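Local structure of SsDNA-binding protein essential for mitochondrial genome maintenance (Saccharomyces cerevisiae, 6CQK) at residues Y45-F50 and L92-I97; R26-S31 and P53-L58; V9-S14 and G65-V70. The protein binds single-stranded DNA preferentially and cooperatively, takes part in mitochondrial DNA replication and stimulates the PIF1 helicase. All blocks are in the same frame, centred on the assembly; numbering follows the deposited sequence.

Contact 1: residues Y45-F50 and L92-I97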
# COMPACT_ATOMS: atom_id res chain seq x y z
N TYR A 45 7.28 -11.72 11.06
CA TYR A 45 8.06 -10.65 10.41
C TYR A 45 8.67 -9.85 11.51
O TYR A 45 7.95 -9.49 12.46
CB TYR A 45 7.16 -9.74 9.58
CG TYR A 45 6.57 -10.38 8.35
CD1 TYR A 45 7.38 -10.72 7.29
CD2 TYR A 45 5.19 -10.64 8.24
CE1 TYR A 45 6.83 -11.34 6.13
CE2 TYR A 45 4.65 -11.28 7.11
CZ TYR A 45 5.47 -11.63 6.06
OH TYR A 45 5.01 -12.19 4.90
N ASN A 46 9.98 -9.65 11.44
CA ASN A 46 10.68 -8.91 12.46
C ASN A 46 10.85 -7.49 12.03
O ASN A 46 11.35 -7.21 10.92
CB ASN A 46 12.03 -9.51 12.70
CG ASN A 46 11.92 -10.97 13.09
OD1 ASN A 46 11.29 -11.31 14.13
ND2 ASN A 46 12.51 -11.85 12.30
N ILE A 47 10.34 -6.62 12.88
CA ILE A 47 10.24 -5.21 12.62
C ILE A 47 11.32 -4.50 13.43
O ILE A 47 11.57 -4.88 14.58
CB ILE A 47 8.90 -4.65 13.14
CG1 ILE A 47 7.74 -5.44 12.56
CG2 ILE A 47 8.77 -3.17 12.83
CD1 ILE A 47 7.77 -5.59 11.05
N THR A 48 11.93 -3.48 12.82
CA THR A 48 12.94 -2.70 13.46
C THR A 48 12.34 -1.34 13.52
O THR A 48 11.76 -0.90 12.57
CB THR A 48 14.23 -2.70 12.60
OG1 THR A 48 14.72 -4.04 12.44
CG2 THR A 48 15.30 -1.88 13.24
N VAL A 49 12.51 -0.66 14.63
CA VAL A 49 12.02 0.69 14.80
C VAL A 49 13.08 1.68 15.30
O VAL A 49 13.66 1.52 16.39
CB VAL A 49 10.89 0.77 15.80
CG1 VAL A 49 10.17 2.09 15.61
CG2 VAL A 49 9.92 -0.41 15.62
N PHE A 50 13.38 2.67 14.45
CA PHE A 50 14.23 3.77 14.85
C PHE A 50 13.39 4.99 15.19
O PHE A 50 13.76 5.67 16.13
CB PHE A 50 15.23 4.10 13.78
CG PHE A 50 16.20 3.02 13.51
CD1 PHE A 50 17.23 2.76 14.35
CD2 PHE A 50 16.09 2.24 12.39
CE1 PHE A 50 18.14 1.73 14.09
CE2 PHE A 50 16.99 1.21 12.11
CZ PHE A 50 18.03 0.97 12.97
N LEU A 92 13.12 -4.97 7.94
CA LEU A 92 11.83 -4.28 7.83
C LEU A 92 11.83 -3.20 8.85
O LEU A 92 11.74 -3.48 10.06
CB LEU A 92 10.71 -5.19 8.14
CG LEU A 92 10.32 -6.22 7.10
CD1 LEU A 92 9.27 -7.12 7.70
CD2 LEU A 92 9.77 -5.59 5.83
N VAL A 93 12.03 -1.96 8.37
CA VAL A 93 12.19 -0.84 9.26
C VAL A 93 10.94 -0.07 9.26
O VAL A 93 10.46 0.33 8.18
CB VAL A 93 13.36 0.04 8.82
CG1 VAL A 93 13.39 1.29 9.66
CG2 VAL A 93 14.64 -0.75 9.00
N GLN A 94 10.34 0.07 10.43
CA GLN A 94 8.98 0.61 10.56
C GLN A 94 8.89 2.07 10.12
O GLN A 94 9.73 2.83 10.47
CB GLN A 94 8.52 0.46 12.00
CG GLN A 94 7.12 0.97 12.25
CD GLN A 94 6.59 0.66 13.63
OE1 GLN A 94 6.73 -0.46 14.13
NE2 GLN A 94 6.00 1.65 14.26
N LYS A 95 7.88 2.41 9.32
CA LYS A 95 7.60 3.79 8.90
C LYS A 95 6.31 4.34 9.49
O LYS A 95 6.15 5.52 9.66
CB LYS A 95 7.60 3.84 7.37
CG LYS A 95 8.99 3.73 6.74
CD LYS A 95 10.02 4.47 7.64
CE LYS A 95 11.50 4.24 7.35
NZ LYS A 95 12.40 4.41 8.53
N ASP A 96 5.42 3.48 9.91
CA ASP A 96 4.17 3.92 10.43
C ASP A 96 3.48 2.82 11.13
O ASP A 96 3.74 1.68 10.80
CB ASP A 96 3.33 4.39 9.27
CG ASP A 96 2.92 5.72 9.46
OD1 ASP A 96 2.12 5.97 10.39
OD2 ASP A 96 3.56 6.52 8.77
N ILE A 97 2.66 3.13 12.12
CA ILE A 97 1.87 2.11 12.75
C ILE A 97 0.50 2.62 13.05
O ILE A 97 0.35 3.74 13.46
CB ILE A 97 2.56 1.48 13.98
CG1 ILE A 97 1.61 0.45 14.63
CG2 ILE A 97 3.00 2.49 14.99
CD1 ILE A 97 2.33 -0.58 15.45
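The carbonyl oxygen of T48 is approached by two groups from the 92-97 strand. The backbone N of Q94 gives it a nearly linear hydrogen bond, T48 O to Q94 N being 2.7 Å with an N-H...O angle of 171°. The CA-H of V93 adds a weaker contact, V93 CA to T48 O at 3.3 Å. T48 also donates from its N to L92 O, 2.8 Å away, so its two backbone groups bracket V93. T48 and V93 are thus a parallel pair, the join between strands 43-49 and 89-99 that the OB fold uses to bring its third and fifth strands together. The strands diverge strongly, their short axes 60° apart, and beyond Q94 the second strand leaves this partner; K95 and D96 both face E71 there, a classic beta bulge in the pairing of this strand with strand 67-77.

On the buried side, L92 reaches two neighbours with one methyl: CD1 lies 3.9 Å from Y45 CB and 4.0 Å from I47 CD1. The Y45 hydroxyl lies farther off, hydrogen-bonded to S4 of the second subunit. Q94 brings a polar group into this interior. With CG anti to the backbone N (chi1 -180°) and the chain extended, it runs alongside V49, pointing the same way, and its amide is held by Y30 OH at OE1 and by Q54 OE1 at NE2. Those two bonds satisfy a buried amide and should fix its rotation. The more open side pairs T48 with V93, methyl CG2 of V93 resting against T48 CB, while CG1 of V93 comes to the edge of the F50 ring, near its plane, 4.0 Å from CD2.

Contact 2: residues R26-S31 and P53-L58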
# COMPACT_ATOMS: atom_id res chain seq x y z
N ARG A 26 19.59 3.74 18.99
CA ARG A 26 18.67 2.92 19.69
C ARG A 26 17.65 2.52 18.73
O ARG A 26 17.05 3.39 18.08
CB ARG A 26 17.88 3.61 20.78
CG ARG A 26 18.71 3.87 21.97
CD ARG A 26 19.38 2.56 22.43
NE ARG A 26 18.63 2.01 23.54
CZ ARG A 26 18.97 0.88 24.16
NH1 ARG A 26 19.98 0.11 23.74
NH2 ARG A 26 18.25 0.49 25.21
N TYR A 27 17.38 1.21 18.74
CA TYR A 27 16.20 0.72 18.09
C TYR A 27 15.48 -0.33 18.86
O TYR A 27 16.07 -1.08 19.67
CB TYR A 27 16.56 0.16 16.77
CG TYR A 27 17.37 -1.14 16.78
CD1 TYR A 27 16.77 -2.41 16.68
CD2 TYR A 27 18.76 -1.09 16.78
CE1 TYR A 27 17.54 -3.59 16.62
CE2 TYR A 27 19.54 -2.25 16.68
CZ TYR A 27 18.93 -3.49 16.60
OH TYR A 27 19.74 -4.60 16.58
N LEU A 28 14.20 -0.41 18.52
CA LEU A 28 13.29 -1.37 19.10
C LEU A 28 13.04 -2.53 18.12
O LEU A 28 13.02 -2.33 16.91
CB LEU A 28 12.02 -0.62 19.41
CG LEU A 28 11.11 -1.26 20.43
CD1 LEU A 28 11.85 -1.53 21.74
CD2 LEU A 28 9.89 -0.37 20.65
N LYS A 29 12.97 -3.74 18.65
CA LYS A 29 12.71 -4.99 17.85
C LYS A 29 11.44 -5.64 18.36
O LYS A 29 11.20 -5.64 19.56
CB LYS A 29 13.86 -6.03 17.93
CG LYS A 29 14.86 -6.03 16.75
CD LYS A 29 14.49 -7.03 15.63
CE LYS A 29 15.23 -6.73 14.34
NZ LYS A 29 16.71 -6.84 14.46
N TYR A 30 10.61 -6.10 17.45
CA TYR A 30 9.47 -6.91 17.79
C TYR A 30 9.05 -7.67 16.54
O TYR A 30 9.48 -7.34 15.42
CB TYR A 30 8.31 -6.08 18.36
CG TYR A 30 7.56 -5.21 17.34
CD1 TYR A 30 8.00 -3.94 17.01
CD2 TYR A 30 6.41 -5.67 16.73
CE1 TYR A 30 7.32 -3.16 16.10
CE2 TYR A 30 5.75 -4.88 15.82
CZ TYR A 30 6.21 -3.62 15.50
OH TYR A 30 5.55 -2.87 14.51
N SER A 31 8.26 -8.70 16.75
CA SER A 31 7.78 -9.52 15.65
C SER A 31 6.24 -9.49 15.57
O SER A 31 5.58 -9.30 16.60
CB SER A 31 8.29 -10.95 15.79
OG SER A 31 7.97 -11.42 17.08
N PRO A 53 9.51 8.75 18.03
CA PRO A 53 8.11 8.92 18.44
C PRO A 53 7.33 7.59 18.40
O PRO A 53 6.55 7.32 19.31
CB PRO A 53 7.56 9.92 17.42
CG PRO A 53 8.74 10.66 16.89
CD PRO A 53 9.97 9.84 17.15
N GLN A 54 7.57 6.79 17.37
CA GLN A 54 6.92 5.50 17.25
C GLN A 54 7.45 4.51 18.29
O GLN A 54 6.70 3.73 18.86
CB GLN A 54 7.08 4.93 15.84
CG GLN A 54 6.22 5.68 14.85
CD GLN A 54 6.50 5.30 13.42
OE1 GLN A 54 6.75 4.15 13.12
NE2 GLN A 54 6.40 6.26 12.52
N ILE A 55 8.75 4.57 18.56
CA ILE A 55 9.33 3.74 19.60
C ILE A 55 8.56 3.98 20.90
O ILE A 55 8.22 3.03 21.62
CB ILE A 55 10.84 4.01 19.78
CG1 ILE A 55 11.60 3.62 18.52
CG2 ILE A 55 11.36 3.26 21.00
CD1 ILE A 55 13.09 3.58 18.69
N ASN A 56 8.32 5.26 21.22
CA ASN A 56 7.63 5.61 22.47
C ASN A 56 6.19 5.16 22.40
O ASN A 56 5.70 4.55 23.34
CB ASN A 56 7.67 7.12 22.77
CG ASN A 56 9.07 7.61 23.11
OD1 ASN A 56 9.89 6.88 23.68
ND2 ASN A 56 9.35 8.85 22.75
N PHE A 57 5.53 5.47 21.28
CA PHE A 57 4.12 5.04 21.04
C PHE A 57 3.93 3.56 21.31
O PHE A 57 2.93 3.18 21.93
CB PHE A 57 3.63 5.43 19.61
CG PHE A 57 2.15 5.17 19.37
CD1 PHE A 57 1.73 3.91 19.07
CD2 PHE A 57 1.18 6.18 19.46
CE1 PHE A 57 0.40 3.62 18.85
CE2 PHE A 57 -0.17 5.89 19.25
CZ PHE A 57 -0.56 4.59 18.95
N LEU A 58 4.92 2.75 20.90
CA LEU A 58 4.88 1.31 21.09
C LEU A 58 5.05 0.91 22.54
O LEU A 58 4.19 0.22 23.11
CB LEU A 58 5.94 0.60 20.24
CG LEU A 58 5.60 0.47 18.75
CD1 LEU A 58 6.80 0.07 17.90
CD2 LEU A 58 4.48 -0.53 18.55
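This is apolar packing of a helix against a strand, at the place in the OB fold where the helix between the third and fourth strands lies across one end of the curled sheet. The axes of strand 26-31 and helix 53-58 come within 9.1 Å and make an angle of 45°, and the helix turns I55 and L58 toward the strand. L28 fits against both. Its chi1 of -160° swings the isobutyl group away from its own N, and chi2 of 56° sets CD2 at the helix, 3.9 Å from I55 CG2 and 4.1 Å from L58 CB. The L28 and I55 side chains run alongside each other, heading opposite ways. Farther along I55, CD1 settles over the strand backbone, 4.0 Å from R26 O. Two residues up the strand, Y30 lies roughly perpendicular to L58, its CE1 3.7 Å from L58 CD1, while its hydroxyl is engaged by Q94. F16 closes in too, meeting the Y30 ring edge-to-face and touching L28 and L58. No hydrogen bond joins the helix segment to the strand segment, which implies that their fit depends on the shapes of these aliphatic and aromatic groups and on their exclusion from water.

Contact 3: residues V9-S14 and G65-V70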
# COMPACT_ATOMS: atom_id res chain seq x y z
N VAL A 9 -0.82 -6.51 8.14
CA VAL A 9 -1.76 -6.59 9.23
C VAL A 9 -1.59 -7.89 9.96
O VAL A 9 -1.64 -8.99 9.34
CB VAL A 9 -3.21 -6.50 8.75
CG1 VAL A 9 -4.17 -6.74 9.91
CG2 VAL A 9 -3.46 -5.11 8.24
N GLY A 10 -1.46 -7.75 11.26
CA GLY A 10 -1.18 -8.89 12.08
C GLY A 10 -1.11 -8.57 13.53
O GLY A 10 -1.41 -7.45 13.95
N ARG A 11 -0.71 -9.55 14.32
CA ARG A 11 -0.73 -9.38 15.75
C ARG A 11 0.66 -9.34 16.28
O ARG A 11 1.55 -10.04 15.80
CB ARG A 11 -1.52 -10.51 16.42
CG ARG A 11 -2.98 -10.13 16.67
CD ARG A 11 -3.93 -11.25 16.53
NE ARG A 11 -4.16 -11.34 15.08
CZ ARG A 11 -4.92 -12.26 14.53
NH1 ARG A 11 -5.55 -13.19 15.28
NH2 ARG A 11 -5.06 -12.27 13.21
N ILE A 12 0.87 -8.53 17.30
CA ILE A 12 2.18 -8.44 17.90
C ILE A 12 2.48 -9.66 18.70
O ILE A 12 1.79 -9.92 19.66
CB ILE A 12 2.33 -7.14 18.71
CG1 ILE A 12 2.37 -6.01 17.66
CG2 ILE A 12 3.57 -7.20 19.58
CD1 ILE A 12 2.66 -4.64 18.18
N GLY A 13 3.51 -10.39 18.29
CA GLY A 13 3.83 -11.66 18.86
C GLY A 13 5.08 -11.69 19.69
O GLY A 13 5.66 -12.73 19.91
N SER A 14 5.49 -10.55 20.23
CA SER A 14 6.66 -10.52 21.12
C SER A 14 6.68 -9.30 22.04
O SER A 14 5.88 -8.34 21.87
CB SER A 14 7.95 -10.59 20.31
OG SER A 14 8.23 -9.36 19.63
N GLY A 65 -0.06 -8.92 21.56
CA GLY A 65 -1.31 -9.43 21.00
C GLY A 65 -2.13 -8.40 20.24
O GLY A 65 -3.20 -8.71 19.69
N ALA A 66 -1.68 -7.15 20.22
CA ALA A 66 -2.37 -6.11 19.47
C ALA A 66 -2.43 -6.36 17.97
O ALA A 66 -1.42 -6.67 17.34
CB ALA A 66 -1.69 -4.80 19.69
N LEU A 67 -3.64 -6.28 17.43
CA LEU A 67 -3.82 -6.18 15.97
C LEU A 67 -3.34 -4.81 15.52
O LEU A 67 -3.87 -3.80 15.98
CB LEU A 67 -5.28 -6.37 15.57
CG LEU A 67 -5.53 -6.50 14.08
CD1 LEU A 67 -4.86 -7.74 13.54
CD2 LEU A 67 -7.00 -6.54 13.74
N VAL A 68 -2.34 -4.82 14.64
CA VAL A 68 -1.73 -3.61 14.10
C VAL A 68 -1.73 -3.59 12.58
O VAL A 68 -1.82 -4.64 11.94
CB VAL A 68 -0.29 -3.45 14.55
CG1 VAL A 68 -0.28 -3.27 16.02
CG2 VAL A 68 0.58 -4.63 14.16
N TYR A 69 -1.61 -2.40 12.00
CA TYR A 69 -1.33 -2.26 10.54
C TYR A 69 -0.02 -1.50 10.48
O TYR A 69 0.03 -0.37 10.93
CB TYR A 69 -2.44 -1.52 9.83
CG TYR A 69 -2.09 -0.99 8.47
CD1 TYR A 69 -1.55 0.26 8.30
CD2 TYR A 69 -2.34 -1.73 7.35
CE1 TYR A 69 -1.25 0.76 7.06
CE2 TYR A 69 -2.02 -1.25 6.10
CZ TYR A 69 -1.48 -0.01 5.96
OH TYR A 69 -1.20 0.44 4.68
N VAL A 70 1.04 -2.16 10.02
CA VAL A 70 2.38 -1.59 10.00
C VAL A 70 2.80 -1.41 8.57
O VAL A 70 2.49 -2.24 7.70
CB VAL A 70 3.37 -2.52 10.64
CG1 VAL A 70 4.80 -2.07 10.39
CG2 VAL A 70 3.07 -2.67 12.13
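Main-chain hydrogen bonds come first where V9-S14 meets G65-V70, the antiparallel pairing of the first and fourth strands that closes the OB barrel. G10 and V68 form a hydrogen-bonded pair: V68 N to G10 O is 2.9 Å and nearly straight (N-H...O 173°), G10 N to V68 O 3.2 Å. V9 with Y69 and R11 with L67 are the flanking non-hydrogen-bonded pairs. Toward the end of the pairing I12 N bonds to A66 O at 3.0 Å and G65 N to I12 O at 2.8 Å, so the loop leading into strand 67-77 is tied in as well.

Charge enters at R11. Its chain passes the loop, CG 3.3 Å from G65 O, and its NH2 leaves the two segments for a salt bridge with D2 of the second subunit. That chain also extends the sheet, pairing antiparallel with V9, while F3 of a third subunit meets the Y69 ring.

Apolar contacts fall on both sides. In the interior I12 reaches across V68, CD1 of I12 lying 3.9 Å from CG1 of V68. On the other side V9 branches between L67 and Y69. Its chi1 of 174° splits the methyls: CG1 is 3.8 Å from L67 CD1, and CG2 lies in the plane of the Y69 ring at its edge, 3.7 Å from CD2.

All three contacts belong to one OB barrel. Contacts 1 and 3 are strand pairings, parallel and antiparallel respectively, and depend on main-chain hydrogen bonds; contact 2 sets a helix against strand 26-34 by apolar packing without a hydrogen bond between the segments. Contact 1 has its centre about 4 Å from the centre of the chain, against about 8 Å for the others, yet it is partly buried, with a more open side at T48 and V93. Contacts 2 and 3 are buried; other subunits pack on the V9-Y69 side of contact 3, whereas none touches contact 2. Backbone bonds stitch them together, I47 N to Y30 O and G13 N to S31 O, and I97 packs on V68 and V70.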